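Local structure of type-iv like pilin ttha1222 (5G2F) at residues A[26-37]-A[49-60]; A[3-12]-A[66-76]. The protein is a competence-associated type IV-like pilin, this chain being its soluble C-terminal part, and probably serves in natural DNA uptake. All coordinates share one frame; numbering follows the deposited sequence.

Contact 1 (A[26-37]-A[49-60]); sequences TGALPTHLTDCL and ACTITYLNALDY
The backbone of 26-37 runs antiparallel to 49-60 without forming a regular strand: D35 and T51 make a single bridge, flanked by C36 N to C50 O (3.0 Å) and I52 N to T34 O (2.8 Å), and L29 N bonds to A57 O. Y54 bridges the two segments between these backbone bonds. Its ring lies against T31, whose CA sits over the centre of one face, 3.7 Å from the centroid, a CH-pi contact. With CG anti to the carbonyl carbon (chi1 -56°), the ring reaches across, and its OH donates to L33 O at 2.7 Å, tilted 23° from the carbonyl plane. Replacing Y54 by an alanine is likely to leave T31 CA without the ring face it packs on and L33 O without its hydroxyl donor. The C36-C50 disulfide (chi3 -91°) ties the loop that follows helix 3-19 to strand 47-54, outermost in the sheet of this chain, on the globular part of the pilin. I52 packs beside it, CG1 3.8 Å from C36 SG, while its CD1 comes within 3.5 Å of L33 O. L29 CD1 meets Y60 CD2 at the ring edge, 3.7 Å away, and approaches Y54 CD2. N56 OD1 accepts from L58 N in an Asx turn and from D59 N, and N56 ND2 returns a bond to D59 OD2. D35 OD1 forms a salt bridge with R12 of a second subunit.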
# COMPACT_ATOMS: atom_id res chain seq x y z
N THR A 26 -20.70 0.69 9.79
CA THR A 26 -19.82 0.76 10.93
C THR A 26 -18.82 1.92 10.87
O THR A 26 -18.31 2.33 11.91
CB THR A 26 -19.00 -0.54 11.13
OG1 THR A 26 -18.00 -0.64 10.11
CG2 THR A 26 -19.85 -1.77 11.07
N GLY A 27 -18.52 2.37 9.67
CA GLY A 27 -17.51 3.38 9.39
C GLY A 27 -16.08 2.86 9.28
O GLY A 27 -15.15 3.62 8.99
N ALA A 28 -15.90 1.55 9.55
CA ALA A 28 -14.58 1.00 9.69
C ALA A 28 -13.87 1.02 8.34
O ALA A 28 -14.50 0.80 7.31
CB ALA A 28 -14.65 -0.43 10.19
N LEU A 29 -12.59 1.27 8.40
CA LEU A 29 -11.68 1.32 7.23
C LEU A 29 -10.80 0.11 7.18
O LEU A 29 -10.50 -0.46 8.22
CB LEU A 29 -10.66 2.45 7.45
CG LEU A 29 -11.11 3.87 7.64
CD1 LEU A 29 -10.26 4.54 8.69
CD2 LEU A 29 -11.03 4.62 6.34
N PRO A 30 -10.34 -0.29 5.98
CA PRO A 30 -9.24 -1.29 6.00
C PRO A 30 -7.98 -0.59 6.49
O PRO A 30 -7.60 0.47 5.99
CB PRO A 30 -9.13 -1.76 4.56
CG PRO A 30 -9.89 -0.76 3.76
CD PRO A 30 -10.76 0.07 4.62
N THR A 31 -7.34 -1.18 7.47
CA THR A 31 -6.25 -0.52 8.20
C THR A 31 -4.84 -1.01 7.82
O THR A 31 -3.87 -0.73 8.52
CB THR A 31 -6.51 -0.73 9.73
OG1 THR A 31 -6.56 -2.12 9.99
CG2 THR A 31 -7.77 -0.08 10.15
N HIS A 32 -4.69 -1.72 6.71
CA HIS A 32 -3.34 -2.16 6.26
C HIS A 32 -2.80 -1.36 5.09
O HIS A 32 -1.69 -1.56 4.63
CB HIS A 32 -3.38 -3.65 5.99
CG HIS A 32 -3.89 -4.44 7.15
ND1 HIS A 32 -3.13 -4.65 8.29
CD2 HIS A 32 -5.09 -5.02 7.39
CE1 HIS A 32 -3.84 -5.35 9.16
NE2 HIS A 32 -5.02 -5.59 8.64
N LEU A 33 -3.57 -0.40 4.59
CA LEU A 33 -3.05 0.45 3.50
C LEU A 33 -2.31 1.63 4.15
O LEU A 33 -2.93 2.66 4.49
CB LEU A 33 -4.22 0.91 2.63
CG LEU A 33 -3.90 1.73 1.38
CD1 LEU A 33 -2.90 1.06 0.45
CD2 LEU A 33 -5.18 2.04 0.61
N THR A 34 -1.01 1.48 4.36
CA THR A 34 -0.28 2.41 5.20
C THR A 34 0.65 3.36 4.47
O THR A 34 1.37 4.17 5.09
CB THR A 34 0.55 1.65 6.24
OG1 THR A 34 1.26 0.62 5.55
CG2 THR A 34 -0.35 1.05 7.32
N ASP A 35 0.74 3.23 3.15
CA ASP A 35 1.47 4.27 2.45
C ASP A 35 0.64 4.85 1.36
O ASP A 35 -0.28 4.22 0.83
CB ASP A 35 2.78 3.79 1.90
CG ASP A 35 2.60 3.14 0.54
OD1 ASP A 35 2.30 1.94 0.60
OD2 ASP A 35 2.64 3.83 -0.52
N CYS A 36 0.96 6.08 1.03
CA CYS A 36 0.23 6.80 0.02
C CYS A 36 1.16 7.35 -1.06
O CYS A 36 0.87 8.35 -1.67
CB CYS A 36 -0.66 7.88 0.65
SG CYS A 36 -0.01 8.76 2.08
N LEU A 37 2.30 6.69 -1.28
CA LEU A 37 3.13 7.07 -2.42
C LEU A 37 2.51 6.58 -3.74
O LEU A 37 2.78 7.14 -4.81
CB LEU A 37 4.56 6.56 -2.30
CG LEU A 37 5.41 7.26 -1.25
CD1 LEU A 37 6.74 6.54 -1.11
CD2 LEU A 37 5.62 8.75 -1.55
N ALA A 49 7.46 11.48 0.58
CA ALA A 49 7.12 10.43 1.53
C ALA A 49 5.64 10.65 1.91
O ALA A 49 5.16 11.79 1.89
CB ALA A 49 7.99 10.49 2.77
N CYS A 50 4.93 9.56 2.13
CA CYS A 50 3.51 9.62 2.44
C CYS A 50 3.08 8.37 3.19
O CYS A 50 3.12 7.27 2.65
CB CYS A 50 2.70 9.81 1.16
SG CYS A 50 0.98 10.40 1.37
N THR A 51 2.66 8.53 4.44
CA THR A 51 2.29 7.39 5.27
C THR A 51 0.91 7.62 5.87
O THR A 51 0.54 8.77 6.16
CB THR A 51 3.28 7.15 6.44
OG1 THR A 51 3.27 8.28 7.28
CG2 THR A 51 4.66 6.96 5.96
N ILE A 52 0.19 6.53 6.07
CA ILE A 52 -1.12 6.59 6.70
C ILE A 52 -1.04 5.78 7.96
O ILE A 52 -0.61 4.62 7.92
CB ILE A 52 -2.23 6.02 5.79
CG1 ILE A 52 -2.23 6.74 4.44
CG2 ILE A 52 -3.58 6.11 6.51
CD1 ILE A 52 -2.99 5.98 3.33
N THR A 53 -1.41 6.39 9.07
CA THR A 53 -1.44 5.74 10.35
C THR A 53 -2.89 5.60 10.81
O THR A 53 -3.62 6.61 10.90
CB THR A 53 -0.65 6.57 11.38
OG1 THR A 53 0.72 6.68 10.96
CG2 THR A 53 -0.67 5.94 12.80
N TYR A 54 -3.30 4.38 11.18
CA TYR A 54 -4.64 4.18 11.72
C TYR A 54 -4.59 4.13 13.25
O TYR A 54 -3.88 3.30 13.83
CB TYR A 54 -5.26 2.90 11.12
CG TYR A 54 -5.30 2.93 9.61
CD1 TYR A 54 -4.17 2.55 8.83
CD2 TYR A 54 -6.39 3.43 8.95
CE1 TYR A 54 -4.19 2.63 7.44
CE2 TYR A 54 -6.44 3.49 7.57
CZ TYR A 54 -5.34 3.09 6.81
OH TYR A 54 -5.38 3.20 5.44
N LEU A 55 -5.31 5.06 13.91
CA LEU A 55 -5.33 5.17 15.34
C LEU A 55 -6.34 4.24 15.94
O LEU A 55 -6.27 3.93 17.13
CB LEU A 55 -5.66 6.61 15.77
CG LEU A 55 -4.66 7.65 15.24
CD1 LEU A 55 -5.19 9.05 15.55
CD2 LEU A 55 -3.26 7.44 15.77
N ASN A 56 -7.29 3.83 15.12
CA ASN A 56 -8.32 2.85 15.49
C ASN A 56 -9.00 2.49 14.15
O ASN A 56 -8.50 2.88 13.09
CB ASN A 56 -9.25 3.45 16.54
CG ASN A 56 -9.84 4.78 16.12
OD1 ASN A 56 -10.63 4.87 15.20
ND2 ASN A 56 -9.46 5.86 16.84
N ALA A 57 -10.13 1.81 14.18
CA ALA A 57 -10.80 1.42 12.91
C ALA A 57 -11.41 2.59 12.15
O ALA A 57 -11.74 2.46 10.99
CB ALA A 57 -11.88 0.39 13.21
N LEU A 58 -11.63 3.72 12.84
CA LEU A 58 -12.25 4.85 12.18
C LEU A 58 -11.28 5.97 11.78
O LEU A 58 -11.49 6.59 10.77
CB LEU A 58 -13.30 5.51 13.08
CG LEU A 58 -14.55 4.71 13.47
CD1 LEU A 58 -15.41 5.59 14.39
CD2 LEU A 58 -15.29 4.29 12.24
N ASP A 59 -10.26 6.21 12.58
CA ASP A 59 -9.49 7.46 12.51
C ASP A 59 -8.10 7.19 11.95
O ASP A 59 -7.42 6.28 12.35
CB ASP A 59 -9.31 8.13 13.91
CG ASP A 59 -10.62 8.46 14.61
OD1 ASP A 59 -11.64 8.80 13.93
OD2 ASP A 59 -10.58 8.39 15.86
N TYR A 60 -7.66 8.07 11.06
CA TYR A 60 -6.34 7.96 10.47
C TYR A 60 -5.65 9.32 10.46
O TYR A 60 -6.30 10.38 10.56
CB TYR A 60 -6.39 7.40 9.02
CG TYR A 60 -7.27 8.15 8.09
CD1 TYR A 60 -6.81 9.26 7.38
CD2 TYR A 60 -8.60 7.81 7.94
CE1 TYR A 60 -7.65 9.97 6.55
CE2 TYR A 60 -9.43 8.51 7.07
CZ TYR A 60 -8.95 9.57 6.38
OH TYR A 60 -9.79 10.34 5.59

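Contact 2 (A[3-12]-A[66-76]); sequences NLAAGQSYVR and LDGAALKKVVY
L4, with the most surface buried here, meets the 66-76 segment through both methyl branches. Its CG stands anti to the backbone N (chi1 174°), which carries CD1 to V74 CG1 at 3.7 Å and to L66 CD1 at 3.9 Å, while CD2 approaches A70 CB and L71 CD1. One leucine thus touches the end of one strand, the turn after it and the start of the next. V11, two helical turns on, extends the same apolar face: CG2 passes V74 CG2 at 3.7 Å in the opposite direction, and CG1 packs on Y76 CB at 3.5 Å. The short segments of helix 3-12 and strand 73-76 run 27° from parallel with axes 9.2 Å apart, evidence of a helix laid against an antiparallel sheet, as in the globular part of type IV pilins. Between L4 and V11, G7 brings its CA to 4.0 Å from L66 CD2; a CB there would clash with that methyl. R12 NH1 comes obliquely to Y76 CE1, 4.1 Å away, its guanidinium plane 76° from the ring. The N-terminal end is polar: N3 ND2 donates to G68 O at 2.8 Å from above the carbonyl plane, and a water accepts from both L4 N and A70 N. Aliphatic contacts therefore carry most of the buried surface, whereas one amide bond and a bridging water join the turn to the start of the helix.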
# COMPACT_ATOMS: atom_id res chain seq x y z
N ASN A 3 4.09 24.35 -4.57
CA ASN A 3 4.34 22.97 -4.13
C ASN A 3 3.59 22.62 -2.85
O ASN A 3 3.05 21.53 -2.74
CB ASN A 3 5.83 22.72 -3.90
CG ASN A 3 6.59 22.50 -5.20
OD1 ASN A 3 6.07 21.97 -6.16
ND2 ASN A 3 7.83 22.94 -5.22
N LEU A 4 3.60 23.53 -1.89
CA LEU A 4 2.84 23.31 -0.68
C LEU A 4 1.39 23.09 -1.06
O LEU A 4 0.77 22.13 -0.61
CB LEU A 4 2.97 24.49 0.29
CG LEU A 4 2.06 24.36 1.53
CD1 LEU A 4 2.32 23.09 2.34
CD2 LEU A 4 2.19 25.60 2.41
N ALA A 5 0.85 23.94 -1.93
CA ALA A 5 -0.53 23.72 -2.39
C ALA A 5 -0.72 22.38 -3.09
O ALA A 5 -1.73 21.70 -2.86
CB ALA A 5 -1.01 24.86 -3.27
N ALA A 6 0.25 21.96 -3.91
CA ALA A 6 0.10 20.70 -4.62
C ALA A 6 0.13 19.53 -3.65
O ALA A 6 -0.63 18.57 -3.79
CB ALA A 6 1.19 20.54 -5.69
N GLY A 7 0.99 19.61 -2.64
CA GLY A 7 1.09 18.54 -1.63
C GLY A 7 -0.16 18.47 -0.78
O GLY A 7 -0.68 17.40 -0.52
N GLN A 8 -0.64 19.65 -0.37
CA GLN A 8 -1.89 19.73 0.36
C GLN A 8 -3.07 19.14 -0.40
O GLN A 8 -3.83 18.32 0.15
CB GLN A 8 -2.20 21.17 0.74
CG GLN A 8 -1.33 21.72 1.86
CD GLN A 8 -1.51 23.22 2.08
OE1 GLN A 8 -1.75 23.98 1.13
NE2 GLN A 8 -1.36 23.67 3.33
N SER A 9 -3.20 19.51 -1.66
CA SER A 9 -4.24 18.97 -2.52
C SER A 9 -4.13 17.43 -2.64
O SER A 9 -5.14 16.72 -2.59
CB SER A 9 -4.15 19.69 -3.89
OG SER A 9 -5.11 19.18 -4.80
N TYR A 10 -2.92 16.91 -2.76
CA TYR A 10 -2.73 15.45 -2.83
C TYR A 10 -3.19 14.75 -1.57
O TYR A 10 -3.93 13.77 -1.61
CB TYR A 10 -1.27 15.11 -3.11
CG TYR A 10 -1.01 13.66 -3.25
CD1 TYR A 10 -1.49 12.96 -4.36
CD2 TYR A 10 -0.33 12.96 -2.28
CE1 TYR A 10 -1.29 11.61 -4.49
CE2 TYR A 10 -0.12 11.59 -2.40
CZ TYR A 10 -0.57 10.92 -3.53
OH TYR A 10 -0.39 9.55 -3.64
N VAL A 11 -2.80 15.31 -0.41
CA VAL A 11 -3.19 14.73 0.88
C VAL A 11 -4.70 14.71 1.01
O VAL A 11 -5.25 13.72 1.47
CB VAL A 11 -2.50 15.49 2.05
CG1 VAL A 11 -3.10 15.08 3.38
CG2 VAL A 11 -1.01 15.18 2.02
N ARG A 12 -5.38 15.79 0.61
CA ARG A 12 -6.83 15.83 0.68
C ARG A 12 -7.44 14.78 -0.22
O ARG A 12 -8.44 14.15 0.16
CB ARG A 12 -7.39 17.21 0.34
CG ARG A 12 -7.09 18.23 1.44
CD ARG A 12 -7.92 19.50 1.26
NE ARG A 12 -7.70 20.48 2.35
CZ ARG A 12 -8.19 20.36 3.59
NH1 ARG A 12 -8.97 19.32 3.93
NH2 ARG A 12 -7.94 21.31 4.49
N LEU A 66 7.32 16.98 1.96
CA LEU A 66 7.39 17.71 0.73
C LEU A 66 8.81 18.24 0.54
O LEU A 66 9.47 18.70 1.48
CB LEU A 66 6.44 18.90 0.75
CG LEU A 66 5.00 18.64 1.18
CD1 LEU A 66 4.18 19.91 1.11
CD2 LEU A 66 4.39 17.54 0.31
N ASP A 67 9.29 18.21 -0.68
CA ASP A 67 10.51 19.01 -0.90
C ASP A 67 10.27 20.20 -1.82
O ASP A 67 9.41 20.18 -2.70
CB ASP A 67 11.72 18.18 -1.33
CG ASP A 67 11.57 17.61 -2.69
OD1 ASP A 67 10.44 17.60 -3.20
OD2 ASP A 67 12.61 17.18 -3.24
N GLY A 68 11.06 21.24 -1.60
CA GLY A 68 10.97 22.46 -2.39
C GLY A 68 9.66 23.19 -2.15
O GLY A 68 9.17 23.94 -3.01
N ALA A 69 9.11 23.01 -0.96
CA ALA A 69 7.82 23.59 -0.62
C ALA A 69 7.95 24.57 0.55
O ALA A 69 8.91 24.51 1.32
CB ALA A 69 6.83 22.49 -0.26
N ALA A 70 6.97 25.45 0.68
CA ALA A 70 6.96 26.43 1.78
C ALA A 70 6.89 25.78 3.17
O ALA A 70 7.23 26.41 4.17
CB ALA A 70 5.82 27.42 1.59
N LEU A 71 6.39 24.55 3.24
CA LEU A 71 6.53 23.71 4.44
C LEU A 71 7.17 22.37 4.05
O LEU A 71 7.12 21.96 2.90
CB LEU A 71 5.19 23.46 5.16
CG LEU A 71 4.60 24.29 6.29
CD1 LEU A 71 4.40 25.72 5.84
CD2 LEU A 71 3.29 23.68 6.75
N LYS A 72 7.71 21.67 5.04
CA LYS A 72 8.43 20.43 4.82
C LYS A 72 7.49 19.22 5.01
O LYS A 72 7.61 18.22 4.32
CB LYS A 72 9.60 20.32 5.82
CG LYS A 72 10.37 19.00 5.77
CD LYS A 72 10.88 18.71 4.36
CE LYS A 72 11.67 17.41 4.24
NZ LYS A 72 12.25 17.32 2.88
N LYS A 73 6.58 19.33 5.95
CA LYS A 73 5.68 18.24 6.28
C LYS A 73 4.23 18.75 6.34
O LYS A 73 3.96 19.84 6.85
CB LYS A 73 6.09 17.65 7.62
CG LYS A 73 5.60 16.23 7.82
CD LYS A 73 5.96 15.68 9.19
CE LYS A 73 5.34 14.31 9.40
NZ LYS A 73 5.78 13.68 10.67
N VAL A 74 3.30 17.98 5.80
CA VAL A 74 1.90 18.26 6.03
C VAL A 74 1.24 17.06 6.68
O VAL A 74 1.57 15.91 6.39
CB VAL A 74 1.12 18.69 4.80
CG1 VAL A 74 1.64 20.04 4.33
CG2 VAL A 74 1.21 17.66 3.71
N VAL A 75 0.29 17.36 7.58
CA VAL A 75 -0.39 16.33 8.34
C VAL A 75 -1.91 16.55 8.28
O VAL A 75 -2.39 17.64 8.58
CB VAL A 75 0.09 16.37 9.79
CG1 VAL A 75 -0.59 15.30 10.64
CG2 VAL A 75 1.58 16.22 9.86
N TYR A 76 -2.65 15.51 7.86
CA TYR A 76 -4.11 15.50 7.88
C TYR A 76 -4.58 14.53 8.93
O TYR A 76 -4.11 13.40 8.98
CB TYR A 76 -4.70 15.08 6.53
CG TYR A 76 -6.19 15.05 6.52
CD1 TYR A 76 -6.94 16.20 6.39
CD2 TYR A 76 -6.86 13.88 6.75
CE1 TYR A 76 -8.33 16.18 6.47
CE2 TYR A 76 -8.23 13.83 6.75
CZ TYR A 76 -8.97 14.97 6.61
OH TYR A 76 -10.33 14.90 6.70
O HOH W 1 5.46 26.00 -1.46

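How the contacts relate
Both contacts reach the same antiparallel sheet, and each is partly buried, but their centres lie 19 Å apart on opposite sides of the chain's centre. Contact 1 holds an irregular loop to strand 47-54, outermost within this chain, by a covalent link, backbone bonds and a tyrosine hydroxyl; contact 2 lays helix 3-19 on strand 73-77 and its preceding turn, chiefly through aliphatic side chains. Contact 1 buries more surface, 850 Å² against 531 Å², and other subunits touch it, whereas none touches the two segments of contact 2 in this copy. They meet directly: C36 O and Y10 OH are 2.6 Å apart, a probable hydrogen bond, and Y60 CE1 packs on Y76 CE2.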